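Local coordinates for protein GCN5-related N-acetyltransferase (PDB 3TCV) that probably transfers an acetyl group from acetyl-coenzyme A to an amine, perhaps a protein N-terminus, as other members of the GCN5-related N-acetyltransferase family do, at residues 192-197 and 201-206; 166-169 and 175-178; 72-77 and 131-136. All blocks are in the same frame, centred on the assembly; numbering follows the deposited sequence. Where two conformers were deposited one is given.

The three contacts follow the half of the GNAT sheet made by strands 126-134, 163-169, 199-209 and 185-196. Contact 2 lays helix 173-182 against strand 163-169, and contact 1, whose centre is about 11 Å away, closes the hairpin of the next strands; Ala204 N reaches Cys168 O at 2.9 Å between them. Contact 3 holds the 72-77 loop to strand 126-134, about 12 Å from the centre of contact 2 and 15 Å from that of contact 1. Lys197 NZ ties the hairpin to this loop, 2.7 Å from Glu76 O. Strands 126-134 and 163-169 are those between which relatives generally bind acetyl-coenzyme A.

Contact 1 (192-197 and 201-206); sequences QHMVVK and RDTAWF
His193 and Thr203 share a hydrogen bond, ND1 2.6 Å from OG1, in which either could be the donor; the hydroxyl lies at the ring edge in the imidazole plane. The histidine reaches it because its CG stands anti to the backbone N (chi1 -173°), which carries the ring across to the partner strand. A second bond grips the same hydroxyl: Arg201 NE donates to Thr203 OG1 over 2.9 Å, almost within the guanidinium plane, and the one hydroxyl helps to orient both groups. Met194 then lies alongside the extended arginine chain, placing SD over one guanidinium face, 3.6 Å from Arg201 NE. Its bend at chi3 (78°) swings the methyl off toward Phe75. Beyond the threonine, Trp205 turns an edge toward the face of His193 in a T-shaped pair, the planes inclined at 64°.

In the backbone, His193 and Met194 both stand opposite Arg201, a classic beta bulge, and Arg201 N donates to Met194 O at 2.9 Å while Met194 N donates to Arg201 O at 3.2 Å. Just before the bulge, Gln192 N makes a nearly straight 2.8 Å bond to Asp202 OD1, on the anti side of the carboxylate.

Strand 199-209 runs between strand 163-169, whose Glu167 forms a salt bridge with Arg201, and strand 185-196, the outermost strand on that side within this chain. There the second subunit closes in, its Asp210 and Asn124 binding Gln192 and Val195.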
ATOM      1  N   GLN B 192      -6.161  -7.444  -8.063  1.00 12.54           N
ATOM      2  CA  GLN B 192      -6.489  -6.325  -8.959  1.00 12.37           C
ATOM      3  C   GLN B 192      -5.902  -4.995  -8.445  1.00 12.22           C
ATOM      4  O   GLN B 192      -6.521  -3.940  -8.519  1.00 12.18           O
ATOM      5  CB  GLN B 192      -8.010  -6.236  -9.199  1.00 12.35           C
ATOM      6  CG  GLN B 192      -8.585  -7.514  -9.790  1.00 12.84           C
ATOM      7  CD  GLN B 192      -9.991  -7.427 -10.389  1.00 12.85           C
ATOM      8  OE1 GLN B 192     -10.410  -8.345 -11.113  1.00 13.45           O
ATOM      9  NE2 GLN B 192     -10.730  -6.354 -10.094  1.00 12.54           N
ATOM     10  N   HIS B 193      -4.675  -5.068  -7.958  1.00 12.29           N
ATOM     11  CA  HIS B 193      -3.963  -3.919  -7.411  1.00 12.29           C
ATOM     12  C   HIS B 193      -3.579  -2.910  -8.464  1.00 12.71           C
ATOM     13  O   HIS B 193      -3.516  -1.728  -8.192  1.00 12.59           O
ATOM     14  CB  HIS B 193      -2.729  -4.428  -6.693  1.00 12.26           C
ATOM     15  CG  HIS B 193      -1.969  -3.383  -5.943  1.00 12.23           C
ATOM     16  ND1 HIS B 193      -0.608  -3.318  -5.967  1.00 12.44           N
ATOM     17  CD2 HIS B 193      -2.399  -2.401  -5.055  1.00 12.32           C
ATOM     18  CE1 HIS B 193      -0.200  -2.314  -5.156  1.00 12.55           C
ATOM     19  NE2 HIS B 193      -1.292  -1.744  -4.608  1.00 12.36           N
ATOM     20  N   MET B 194      -3.273  -3.382  -9.663  1.00 13.28           N
ATOM     21  CA  MET B 194      -2.863  -2.506 -10.758  1.00 13.89           C
ATOM     22  C   MET B 194      -3.348  -3.061 -12.099  1.00 14.09           C
ATOM     23  O   MET B 194      -3.684  -4.235 -12.213  1.00 14.05           O
ATOM     24  CB  MET B 194      -1.332  -2.360 -10.854  1.00 14.70           C
ATOM     25  CG  MET B 194      -0.631  -2.006  -9.567  1.00 14.80           C
ATOM     26  SD  MET B 194       1.165  -1.879  -9.711  1.00 15.89           S
ATOM     27  CE  MET B 194       1.256  -0.260 -10.487  1.00 16.83           C
ATOM     28  N   VAL B 195      -3.349  -2.178 -13.085  1.00 14.41           N
ATOM     29  CA  VAL B 195      -3.394  -2.514 -14.500  1.00 14.86           C
ATOM     30  C   VAL B 195      -2.051  -2.062 -15.101  1.00 15.53           C
ATOM     31  O   VAL B 195      -1.702  -0.864 -15.048  1.00 16.37           O
ATOM     32  CB  VAL B 195      -4.567  -1.822 -15.210  1.00 14.67           C
ATOM     33  CG1 VAL B 195      -4.570  -2.214 -16.707  1.00 14.95           C
ATOM     34  CG2 VAL B 195      -5.905  -2.172 -14.534  1.00 14.23           C
ATOM     35  N   VAL B 196      -1.289  -3.015 -15.629  1.00 15.92           N
ATOM     36  CA  VAL B 196       0.044  -2.727 -16.163  1.00 16.69           C
ATOM     37  C   VAL B 196       0.124  -3.291 -17.589  1.00 17.45           C
ATOM     38  O   VAL B 196      -0.123  -4.490 -17.830  1.00 17.12           O
ATOM     39  CB  VAL B 196       1.171  -3.313 -15.298  1.00 16.77           C
ATOM     40  CG1 VAL B 196       2.553  -2.950 -15.885  1.00 17.14           C
ATOM     41  CG2 VAL B 196       1.046  -2.846 -13.841  1.00 16.29           C
ATOM     42  N   LYS B 197       0.379  -2.388 -18.533  1.00 18.26           N
ATOM     43  CA  LYS B 197       0.493  -2.747 -19.949  1.00 19.14           C
ATOM     44  C   LYS B 197      -0.706  -3.542 -20.430  1.00 19.10           C
ATOM     45  O   LYS B 197      -0.557  -4.596 -21.033  1.00 19.95           O
ATOM     46  CB  LYS B 197       1.782  -3.538 -20.165  1.00 20.11           C
ATOM     47  CG  LYS B 197       3.024  -2.747 -19.879  1.00 20.49           C
ATOM     48  CD  LYS B 197       4.253  -3.656 -19.878  1.00 21.20           C
ATOM     49  CE  LYS B 197       5.489  -2.881 -19.500  1.00 21.73           C
ATOM     50  NZ  LYS B 197       6.716  -3.729 -19.423  1.00 21.62           N
ATOM     51  N   ARG B 201      -2.851  -6.917 -12.749  1.00 15.34           N
ATOM     52  CA  ARG B 201      -1.781  -7.275 -11.836  1.00 15.44           C
ATOM     53  C   ARG B 201      -2.371  -7.469 -10.452  1.00 15.14           C
ATOM     54  O   ARG B 201      -2.937  -6.534  -9.897  1.00 14.46           O
ATOM     55  CB  ARG B 201      -0.731  -6.184 -11.761  1.00 15.40           C
ATOM     56  CG  ARG B 201       0.274  -6.420 -10.617  1.00 15.55           C
ATOM     57  CD  ARG B 201       1.508  -5.544 -10.713  1.00 15.89           C
ATOM     58  NE  ARG B 201       2.167  -5.349  -9.408  1.00 15.89           N
ATOM     59  CZ  ARG B 201       3.419  -4.930  -9.238  1.00 15.99           C
ATOM     60  NH1 ARG B 201       3.864  -4.683  -8.019  1.00 15.84           N
ATOM     61  NH2 ARG B 201       4.213  -4.731 -10.282  1.00 16.35           N
ATOM     62  N   ASP B 202      -2.246  -8.688  -9.927  1.00 15.59           N
ATOM     63  CA  ASP B 202      -2.394  -8.919  -8.506  1.00 15.40           C
ATOM     64  C   ASP B 202      -0.991  -8.764  -7.933  1.00 15.24           C
ATOM     65  O   ASP B 202      -0.046  -9.364  -8.471  1.00 16.48           O
ATOM     66  CB  ASP B 202      -2.884 -10.323  -8.222  1.00 15.84           C
ATOM     67  CG  ASP B 202      -4.198 -10.655  -8.906  1.00 16.47           C
ATOM     68  OD1 ASP B 202      -5.074  -9.792  -9.120  1.00 15.42           O
ATOM     69  OD2 ASP B 202      -4.354 -11.854  -9.233  1.00 18.43           O
ATOM     70  N   THR B 203      -0.848  -7.981  -6.869  1.00 14.44           N
ATOM     71  CA  THR B 203       0.469  -7.741  -6.270  1.00 14.04           C
ATOM     72  C   THR B 203       0.733  -8.644  -5.071  1.00 13.82           C
ATOM     73  O   THR B 203      -0.012  -8.615  -4.112  1.00 13.43           O
ATOM     74  CB  THR B 203       0.614  -6.270  -5.853  1.00 13.75           C
ATOM     75  OG1 THR B 203       0.558  -5.434  -7.026  1.00 13.85           O
ATOM     76  CG2 THR B 203       1.936  -6.063  -5.100  1.00 13.77           C
ATOM     77  N   ALA B 204       1.834  -9.400  -5.141  1.00 13.98           N
ATOM     78  CA  ALA B 204       2.421 -10.166  -4.043  1.00 13.71           C
ATOM     79  C   ALA B 204       3.332  -9.243  -3.238  1.00 13.45           C
ATOM     80  O   ALA B 204       4.239  -8.594  -3.799  1.00 13.23           O
ATOM     81  CB  ALA B 204       3.236 -11.332  -4.604  1.00 14.05           C
ATOM     82  N   TRP B 205       3.098  -9.206  -1.930  1.00 13.10           N
ATOM     83  CA  TRP B 205       3.847  -8.400  -0.946  1.00 12.83           C
ATOM     84  C   TRP B 205       4.664  -9.254  -0.020  1.00 12.91           C
ATOM     85  O   TRP B 205       4.193 -10.283   0.487  1.00 12.99           O
ATOM     86  CB  TRP B 205       2.871  -7.607  -0.072  1.00 12.66           C
ATOM     87  CG  TRP B 205       2.209  -6.464  -0.776  1.00 12.71           C
ATOM     88  CD1 TRP B 205       0.950  -6.447  -1.360  1.00 12.67           C
ATOM     89  CD2 TRP B 205       2.764  -5.126  -1.008  1.00 12.76           C
ATOM     90  NE1 TRP B 205       0.703  -5.226  -1.937  1.00 12.72           N
ATOM     91  CE2 TRP B 205       1.745  -4.386  -1.742  1.00 12.82           C
ATOM     92  CE3 TRP B 205       3.951  -4.484  -0.669  1.00 12.93           C
ATOM     93  CZ2 TRP B 205       1.927  -3.066  -2.117  1.00 13.08           C
ATOM     94  CZ3 TRP B 205       4.129  -3.156  -1.069  1.00 13.11           C
ATOM     95  CH2 TRP B 205       3.125  -2.468  -1.766  1.00 13.15           C
ATOM     96  N   PHE B 206       5.877  -8.784   0.252  1.00 12.83           N
ATOM     97  CA  PHE B 206       6.818  -9.454   1.128  1.00 12.87           C
ATOM     98  C   PHE B 206       7.540  -8.383   1.929  1.00 12.81           C
ATOM     99  O   PHE B 206       7.688  -7.249   1.468  1.00 12.91           O
ATOM    100  CB  PHE B 206       7.887 -10.230   0.351  1.00 13.05           C
ATOM    101  CG  PHE B 206       7.391 -11.124  -0.764  1.00 13.17           C
ATOM    102  CD1 PHE B 206       7.403 -12.502  -0.624  1.00 13.42           C
ATOM    103  CD2 PHE B 206       7.044 -10.588  -2.003  1.00 13.34           C
ATOM    104  CE1 PHE B 206       6.999 -13.330  -1.667  1.00 13.76           C
ATOM    105  CE2 PHE B 206       6.614 -11.401  -3.031  1.00 13.57           C
ATOM    106  CZ  PHE B 206       6.591 -12.773  -2.866  1.00 13.83           C
TER

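Contact 2 (166-169 and 175-178)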
ATOM      1  N   TRP B 166       9.164  -5.616  -0.512  1.00 14.21           N
ATOM      2  CA  TRP B 166       9.282  -6.077  -1.900  1.00 14.60           C
ATOM      3  C   TRP B 166       7.885  -6.343  -2.415  1.00 14.70           C
ATOM      4  O   TRP B 166       7.081  -6.957  -1.737  1.00 14.54           O
ATOM      5  CB  TRP B 166      10.094  -7.355  -1.930  1.00 14.62           C
ATOM      6  CG  TRP B 166      10.384  -7.943  -3.288  1.00 14.64           C
ATOM      7  CD1 TRP B 166       9.515  -8.602  -4.149  1.00 14.55           C
ATOM      8  CD2 TRP B 166      11.703  -8.034  -3.929  1.00 14.68           C
ATOM      9  NE1 TRP B 166      10.190  -9.041  -5.281  1.00 14.72           N
ATOM     10  CE2 TRP B 166      11.499  -8.708  -5.204  1.00 14.58           C
ATOM     11  CE3 TRP B 166      12.981  -7.570  -3.611  1.00 14.51           C
ATOM     12  CZ2 TRP B 166      12.559  -8.940  -6.091  1.00 14.69           C
ATOM     13  CZ3 TRP B 166      14.023  -7.811  -4.511  1.00 14.54           C
ATOM     14  CH2 TRP B 166      13.817  -8.483  -5.716  1.00 14.62           C
ATOM     15  N   GLU B 167       7.550  -5.826  -3.594  1.00 14.84           N
ATOM     16  CA  GLU B 167       6.268  -6.156  -4.233  1.00 15.71           C
ATOM     17  C   GLU B 167       6.533  -6.428  -5.703  1.00 15.89           C
ATOM     18  O   GLU B 167       7.429  -5.806  -6.332  1.00 17.20           O
ATOM     19  CB  GLU B 167       5.211  -5.043  -4.067  1.00 16.03           C
ATOM     20  CG  GLU B 167       5.723  -3.630  -4.319  1.00 16.51           C
ATOM     21  CD  GLU B 167       4.683  -2.632  -4.801  1.00 16.83           C
ATOM     22  OE1 GLU B 167       4.917  -1.411  -4.569  1.00 17.65           O
ATOM     23  OE2 GLU B 167       3.674  -3.020  -5.436  1.00 16.49           O
ATOM     24  N   CYS B 168       5.789  -7.367  -6.232  1.00 16.11           N
ATOM     25  CA  CYS B 168       5.862  -7.734  -7.631  1.00 16.57           C
ATOM     26  C   CYS B 168       4.527  -8.316  -8.095  1.00 17.04           C
ATOM     27  O   CYS B 168       3.650  -8.622  -7.294  1.00 16.75           O
ATOM     28  CB  CYS B 168       6.985  -8.776  -7.840  1.00 16.05           C
ATOM     29  SG  CYS B 168       6.754 -10.344  -6.960  1.00 16.36           S
ATOM     30  N   HIS B 169       4.365  -8.421  -9.409  1.00 18.40           N
ATOM     31  CA  HIS B 169       3.244  -9.129  -9.992  0.50 18.66           C
ATOM     32  C   HIS B 169       3.254 -10.519  -9.427  1.00 19.23           C
ATOM     33  O   HIS B 169       4.322 -11.191  -9.385  1.00 19.00           O
ATOM     34  CB  HIS B 169       3.414  -9.138 -11.522  0.50 19.26           C
ATOM     35  CG  HIS B 169       2.140  -9.346 -12.311  0.50 19.24           C
ATOM     36  ND1 HIS B 169       1.371 -10.428 -12.172  0.50 20.15           N
ATOM     37  CD2 HIS B 169       1.557  -8.578 -13.319  0.50 19.47           C
ATOM     38  CE1 HIS B 169       0.326 -10.355 -13.021  0.50 20.23           C
ATOM     39  NE2 HIS B 169       0.444  -9.227 -13.725  0.50 19.94           N
ATOM     40  N   SER B 175      10.607 -13.006  -9.788  1.00 18.74           N
ATOM     41  CA  SER B 175      10.651 -11.941  -8.779  1.00 17.96           C
ATOM     42  C   SER B 175      10.215 -12.475  -7.432  1.00 17.18           C
ATOM     43  O   SER B 175      10.862 -12.195  -6.435  1.00 16.85           O
ATOM     44  CB  SER B 175       9.792 -10.734  -9.150  1.00 18.15           C
ATOM     45  OG  SER B 175      10.004  -9.706  -8.192  1.00 17.44           O
ATOM     46  N   ARG B 176       9.151 -13.268  -7.396  1.00 17.46           N
ATOM     47  CA  ARG B 176       8.718 -13.865  -6.153  1.00 18.34           C
ATOM     48  C   ARG B 176       9.791 -14.771  -5.556  1.00 18.02           C
ATOM     49  O   ARG B 176      10.061 -14.711  -4.363  1.00 18.06           O
ATOM     50  CB  ARG B 176       7.462 -14.669  -6.335  1.00 19.72           C
ATOM     51  CG  ARG B 176       6.249 -13.812  -6.572  1.00 20.89           C
ATOM     52  CD  ARG B 176       4.989 -14.623  -6.404  1.00 22.05           C
ATOM     53  NE  ARG B 176       4.861 -15.654  -7.436  1.00 23.98           N
ATOM     54  CZ  ARG B 176       5.212 -16.942  -7.322  1.00 25.32           C
ATOM     55  NH1 ARG B 176       5.760 -17.412  -6.221  1.00 25.78           N
ATOM     56  NH2 ARG B 176       5.013 -17.775  -8.344  1.00 27.00           N
ATOM     57  N   ARG B 177      10.392 -15.603  -6.394  1.00 17.96           N
ATOM     58  CA  ARG B 177      11.448 -16.509  -5.928  1.00 18.44           C
ATOM     59  C   ARG B 177      12.683 -15.706  -5.503  1.00 17.22           C
ATOM     60  O   ARG B 177      13.355 -16.090  -4.540  1.00 17.05           O
ATOM     61  CB  ARG B 177      11.757 -17.547  -7.012  1.00 20.40           C
ATOM     62  CG  ARG B 177      10.641 -18.580  -7.178  1.00 21.81           C
ATOM     63  CD  ARG B 177      11.039 -19.678  -8.161  1.00 24.73           C
ATOM     64  NE  ARG B 177      11.218 -19.205  -9.536  1.00 26.68           N
ATOM     65  CZ  ARG B 177      10.245 -19.141 -10.456  1.00 27.72           C
ATOM     66  NH1 ARG B 177       8.993 -19.485 -10.159  1.00 28.91           N
ATOM     67  NH2 ARG B 177      10.523 -18.705 -11.675  1.00 28.63           N
ATOM     68  N   ALA B 178      12.944 -14.576  -6.155  1.00 16.14           N
ATOM     69  CA  ALA B 178      14.058 -13.699  -5.773  1.00 15.89           C
ATOM     70  C   ALA B 178      13.820 -13.122  -4.379  1.00 15.67           C
ATOM     71  O   ALA B 178      14.728 -13.135  -3.533  1.00 15.60           O
ATOM     72  CB  ALA B 178      14.253 -12.560  -6.780  1.00 15.95           C
TER
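Trp166 points its indole across to helix 173-182, where NE1 donates to Ser175 OG at 3.0 Å. The hydroxyl sits at the indole edge, 15° out of the ring plane, and the bond is bent, with an N-H...O angle of 138°. Farther round the same ring, CZ2 rests 4.1 Å from the methyl of Ala178, one helical turn on, so a single side chain spans a polar and an apolar partner.

Glu167 faces the other side of the sheet, as alternation along a strand requires. Cys168 returns to the helix: its SG lies between the backbone N and the carbonyl carbon (chi1 62°), which brings it to 3.5 Å from Arg176 CG, while its CB presses on Ser175 OG at 3.2 Å. The serine hydroxyl thus touches both Trp166 and Cys168. Arg176 meets the strand through CG, while its NE bonds to the carbonyl of Asn170. At His169 the carbonyl oxygen makes a looser approach to that stem.

Strand 163-169, helix 173-182 and strand 185-196 form a beta-alpha-beta crossover with strand 199-209 inserted between its two parallel strands, the C-terminal pattern of the GNAT fold.

Contact 3 (72-77 and 131-136)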
ATOM      1  N   THR B  72       9.323  -7.457 -19.285  1.00 19.98           N
ATOM      2  CA  THR B  72       7.920  -7.920 -19.298  1.00 20.79           C
ATOM      3  C   THR B  72       7.117  -7.406 -18.107  1.00 20.69           C
ATOM      4  O   THR B  72       6.025  -6.835 -18.286  1.00 20.25           O
ATOM      5  CB  THR B  72       7.847  -9.461 -19.286  1.00 22.03           C
ATOM      6  OG1 THR B  72       8.502  -9.983 -20.451  1.00 23.81           O
ATOM      7  CG2 THR B  72       6.402  -9.936 -19.271  1.00 21.99           C
ATOM      8  N   TRP B  73       7.671  -7.587 -16.906  1.00 20.92           N
ATOM      9  CA  TRP B  73       6.947  -7.277 -15.664  1.00 21.68           C
ATOM     10  C   TRP B  73       7.217  -5.922 -15.117  1.00 21.61           C
ATOM     11  O   TRP B  73       6.636  -5.555 -14.100  1.00 22.29           O
ATOM     12  CB  TRP B  73       7.273  -8.313 -14.582  1.00 22.95           C
ATOM     13  CG  TRP B  73       7.060  -9.710 -15.043  1.00 24.27           C
ATOM     14  CD1 TRP B  73       8.031 -10.655 -15.361  1.00 25.27           C
ATOM     15  CD2 TRP B  73       5.790 -10.368 -15.276  1.00 25.73           C
ATOM     16  NE1 TRP B  73       7.460 -11.826 -15.754  1.00 25.90           N
ATOM     17  CE2 TRP B  73       6.111 -11.721 -15.736  1.00 26.33           C
ATOM     18  CE3 TRP B  73       4.467  -9.990 -15.168  1.00 26.72           C
ATOM     19  CZ2 TRP B  73       5.127 -12.640 -16.051  1.00 28.03           C
ATOM     20  CZ3 TRP B  73       3.476 -10.924 -15.488  1.00 28.44           C
ATOM     21  CH2 TRP B  73       3.798 -12.217 -15.930  1.00 28.53           C
ATOM     22  N   LEU B  74       8.121  -5.172 -15.741  1.00 21.22           N
ATOM     23  CA  LEU B  74       8.433  -3.818 -15.307  1.00 21.29           C
ATOM     24  C   LEU B  74       7.346  -2.864 -15.771  1.00 21.27           C
ATOM     25  O   LEU B  74       6.582  -3.190 -16.655  1.00 20.17           O
ATOM     26  CB  LEU B  74       9.781  -3.387 -15.878  1.00 22.05           C
ATOM     27  CG  LEU B  74      11.003  -4.083 -15.290  1.00 22.93           C
ATOM     28  CD1 LEU B  74      12.284  -3.390 -15.755  1.00 23.16           C
ATOM     29  CD2 LEU B  74      10.919  -4.090 -13.776  1.00 24.30           C
ATOM     30  N   PHE B  75       7.281  -1.677 -15.184  1.00 21.73           N
ATOM     31  CA  PHE B  75       6.313  -0.674 -15.632  1.00 22.48           C
ATOM     32  C   PHE B  75       6.726  -0.087 -16.978  1.00 23.41           C
ATOM     33  O   PHE B  75       5.876   0.296 -17.770  1.00 23.96           O
ATOM     34  CB  PHE B  75       6.152   0.439 -14.584  1.00 23.79           C
ATOM     35  CG  PHE B  75       5.667  -0.056 -13.245  1.00 25.25           C
ATOM     36  CD1 PHE B  75       4.581  -0.914 -13.156  1.00 26.13           C
ATOM     37  CD2 PHE B  75       6.300   0.329 -12.071  1.00 27.65           C
ATOM     38  CE1 PHE B  75       4.144  -1.381 -11.929  1.00 27.07           C
ATOM     39  CE2 PHE B  75       5.863  -0.138 -10.840  1.00 27.55           C
ATOM     40  CZ  PHE B  75       4.786  -0.992 -10.775  1.00 27.25           C
ATOM     41  N   GLU B  76       8.031  -0.077 -17.254  1.00 23.19           N
ATOM     42  CA  GLU B  76       8.562   0.516 -18.479  1.00 23.56           C
ATOM     43  C   GLU B  76       8.640  -0.527 -19.605  1.00 23.50           C
ATOM     44  O   GLU B  76       8.591  -1.737 -19.380  1.00 21.27           O
ATOM     45  CB  GLU B  76       9.977   1.068 -18.242  1.00 24.24           C
ATOM     46  CG  GLU B  76      10.128   2.163 -17.187  1.00 25.05           C
ATOM     47  CD  GLU B  76       9.972   1.701 -15.737  1.00 25.41           C
ATOM     48  OE1 GLU B  76      10.424   0.587 -15.352  1.00 25.97           O
ATOM     49  OE2 GLU B  76       9.391   2.489 -14.952  1.00 28.59           O
ATOM     50  N   THR B  77       8.784  -0.044 -20.831  1.00 25.90           N
ATOM     51  CA  THR B  77       9.168  -0.903 -21.932  1.00 26.33           C
ATOM     52  C   THR B  77      10.578  -0.490 -22.320  1.00 25.67           C
ATOM     53  O   THR B  77      10.971   0.644 -22.056  1.00 25.48           O
ATOM     54  CB  THR B  77       8.236  -0.744 -23.141  1.00 28.49           C
ATOM     55  OG1 THR B  77       8.282   0.613 -23.562  1.00 29.13           O
ATOM     56  CG2 THR B  77       6.793  -1.111 -22.755  1.00 29.00           C
ATOM     57  N   SER B 131      11.467  -0.824  -8.635  1.00 15.93           N
ATOM     58  CA  SER B 131      11.932  -0.306  -9.912  0.60 16.28           C
ATOM     59  C   SER B 131      13.219  -1.040 -10.344  1.00 16.15           C
ATOM     60  O   SER B 131      14.115  -0.422 -10.884  1.00 15.76           O
ATOM     61  CB  SER B 131      12.214   1.202  -9.808  0.60 16.85           C
ATOM     62  OG  SER B 131      11.112   1.926  -9.246  0.60 17.36           O
ATOM     63  N   ILE B 132      13.307  -2.325 -10.076  1.00 16.16           N
ATOM     64  CA  ILE B 132      14.551  -3.082 -10.320  1.00 16.20           C
ATOM     65  C   ILE B 132      14.678  -3.529 -11.772  1.00 16.62           C
ATOM     66  O   ILE B 132      13.796  -4.191 -12.310  1.00 15.77           O
ATOM     67  CB  ILE B 132      14.607  -4.352  -9.421  1.00 16.39           C
ATOM     68  CG1 ILE B 132      14.675  -3.946  -7.942  1.00 16.31           C
ATOM     69  CG2 ILE B 132      15.796  -5.244  -9.821  1.00 16.69           C
ATOM     70  CD1 ILE B 132      14.534  -5.123  -6.983  1.00 16.04           C
ATOM     71  N   TYR B 133      15.785  -3.155 -12.410  1.00 16.78           N
ATOM     72  CA  TYR B 133      16.198  -3.786 -13.645  1.00 17.22           C
ATOM     73  C   TYR B 133      17.666  -4.151 -13.504  1.00 17.28           C
ATOM     74  O   TYR B 133      18.524  -3.264 -13.461  1.00 17.29           O
ATOM     75  CB  TYR B 133      16.016  -2.879 -14.877  1.00 17.87           C
ATOM     76  CG  TYR B 133      16.655  -3.487 -16.095  1.00 17.81           C
ATOM     77  CD1 TYR B 133      16.270  -4.752 -16.530  1.00 18.67           C
ATOM     78  CD2 TYR B 133      17.652  -2.835 -16.802  1.00 18.58           C
ATOM     79  CE1 TYR B 133      16.871  -5.362 -17.622  1.00 18.85           C
ATOM     80  CE2 TYR B 133      18.261  -3.440 -17.912  1.00 18.36           C
ATOM     81  CZ  TYR B 133      17.861  -4.693 -18.317  1.00 18.73           C
ATOM     82  OH  TYR B 133      18.426  -5.334 -19.415  1.00 19.96           O
ATOM     83  N   TRP B 134      17.926  -5.459 -13.423  1.00 17.35           N
ATOM     84  CA  TRP B 134      19.275  -5.997 -13.371  1.00 17.61           C
ATOM     85  C   TRP B 134      19.541  -6.744 -14.651  1.00 18.09           C
ATOM     86  O   TRP B 134      19.026  -7.838 -14.878  1.00 18.36           O
ATOM     87  CB  TRP B 134      19.438  -6.908 -12.163  1.00 17.44           C
ATOM     88  CG  TRP B 134      19.328  -6.226 -10.824  1.00 17.27           C
ATOM     89  CD1 TRP B 134      19.665  -4.927 -10.486  1.00 17.07           C
ATOM     90  CD2 TRP B 134      18.883  -6.848  -9.571  1.00 17.18           C
ATOM     91  NE1 TRP B 134      19.425  -4.693  -9.155  1.00 17.31           N
ATOM     92  CE2 TRP B 134      18.985  -5.820  -8.545  1.00 17.11           C
ATOM     93  CE3 TRP B 134      18.408  -8.101  -9.228  1.00 17.36           C
ATOM     94  CZ2 TRP B 134      18.596  -6.051  -7.244  1.00 17.43           C
ATOM     95  CZ3 TRP B 134      18.019  -8.327  -7.904  1.00 17.38           C
ATOM     96  CH2 TRP B 134      18.111  -7.321  -6.939  1.00 17.24           C
ATOM     97  N   GLY B 135      20.336  -6.131 -15.523  1.00 18.87           N
ATOM     98  CA  GLY B 135      20.613  -6.682 -16.827  1.00 19.41           C
ATOM     99  C   GLY B 135      21.604  -7.825 -16.821  1.00 20.02           C
ATOM    100  O   GLY B 135      22.086  -8.267 -15.765  1.00 20.09           O
ATOM    101  N   PRO B 136      21.908  -8.326 -18.012  1.00 21.54           N
ATOM    102  CA  PRO B 136      22.707  -9.544 -18.165  1.00 22.50           C
ATOM    103  C   PRO B 136      24.108  -9.497 -17.555  1.00 22.86           C
ATOM    104  O   PRO B 136      24.622 -10.546 -17.177  1.00 23.98           O
ATOM    105  CB  PRO B 136      22.763  -9.751 -19.674  1.00 23.12           C
ATOM    106  CG  PRO B 136      22.400  -8.459 -20.290  1.00 22.73           C
ATOM    107  CD  PRO B 136      21.585  -7.692 -19.301  1.00 21.66           C
TER
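Strand 126-134 occupies the place of the central GNAT strand that in relatives diverges from its parallel neighbour, here 163-169, and lines the acetyl-coenzyme A cleft; the chain turns a corner at Ser131, just before the part that the 72-77 loop meets. One side chain, Leu74, makes the contact. It points its branched end at the strand, with CD2 3.2 Å from Ile132 O and CD1 3.8 Å from the same oxygen, so that both methyls close upon one carbonyl. CD1 also packs 3.9 Å from Tyr133 CB, the two side chains crossing at about a right angle. Leu74 is set for this by a first torsion that leaves CG anti to its own carbonyl carbon (chi1 -70°), which sends CG and its two methyls toward the strand. No hydrogen bond joins the two segments, and the contact is van der Waals in character.

The strand side shows how alternation divides the work. Tyr133 sends its CB toward the loop, and Gly135 N lies over the centre of its ring, 4.0 Å above the plane. Ile132 faces away and sets its CG2 over the centre of the Trp134 ring, 3.4 Å above the plane. The backbone carbonyl of Ile132 is therefore the part of that residue nearest to the leucine.

Arg114 of strand 110-121 spans both sides, forming a salt bridge with Glu76 and a hydrogen bond with Ser131 O. Lys197, just past strand 185-196, hydrogen-bonds the carbonyls of Leu74 and Glu76. The hydroxyl of Tyr133 goes on to bond Ala61 O at the end of helix 51-61, while Trp134 packs on helix 142-158.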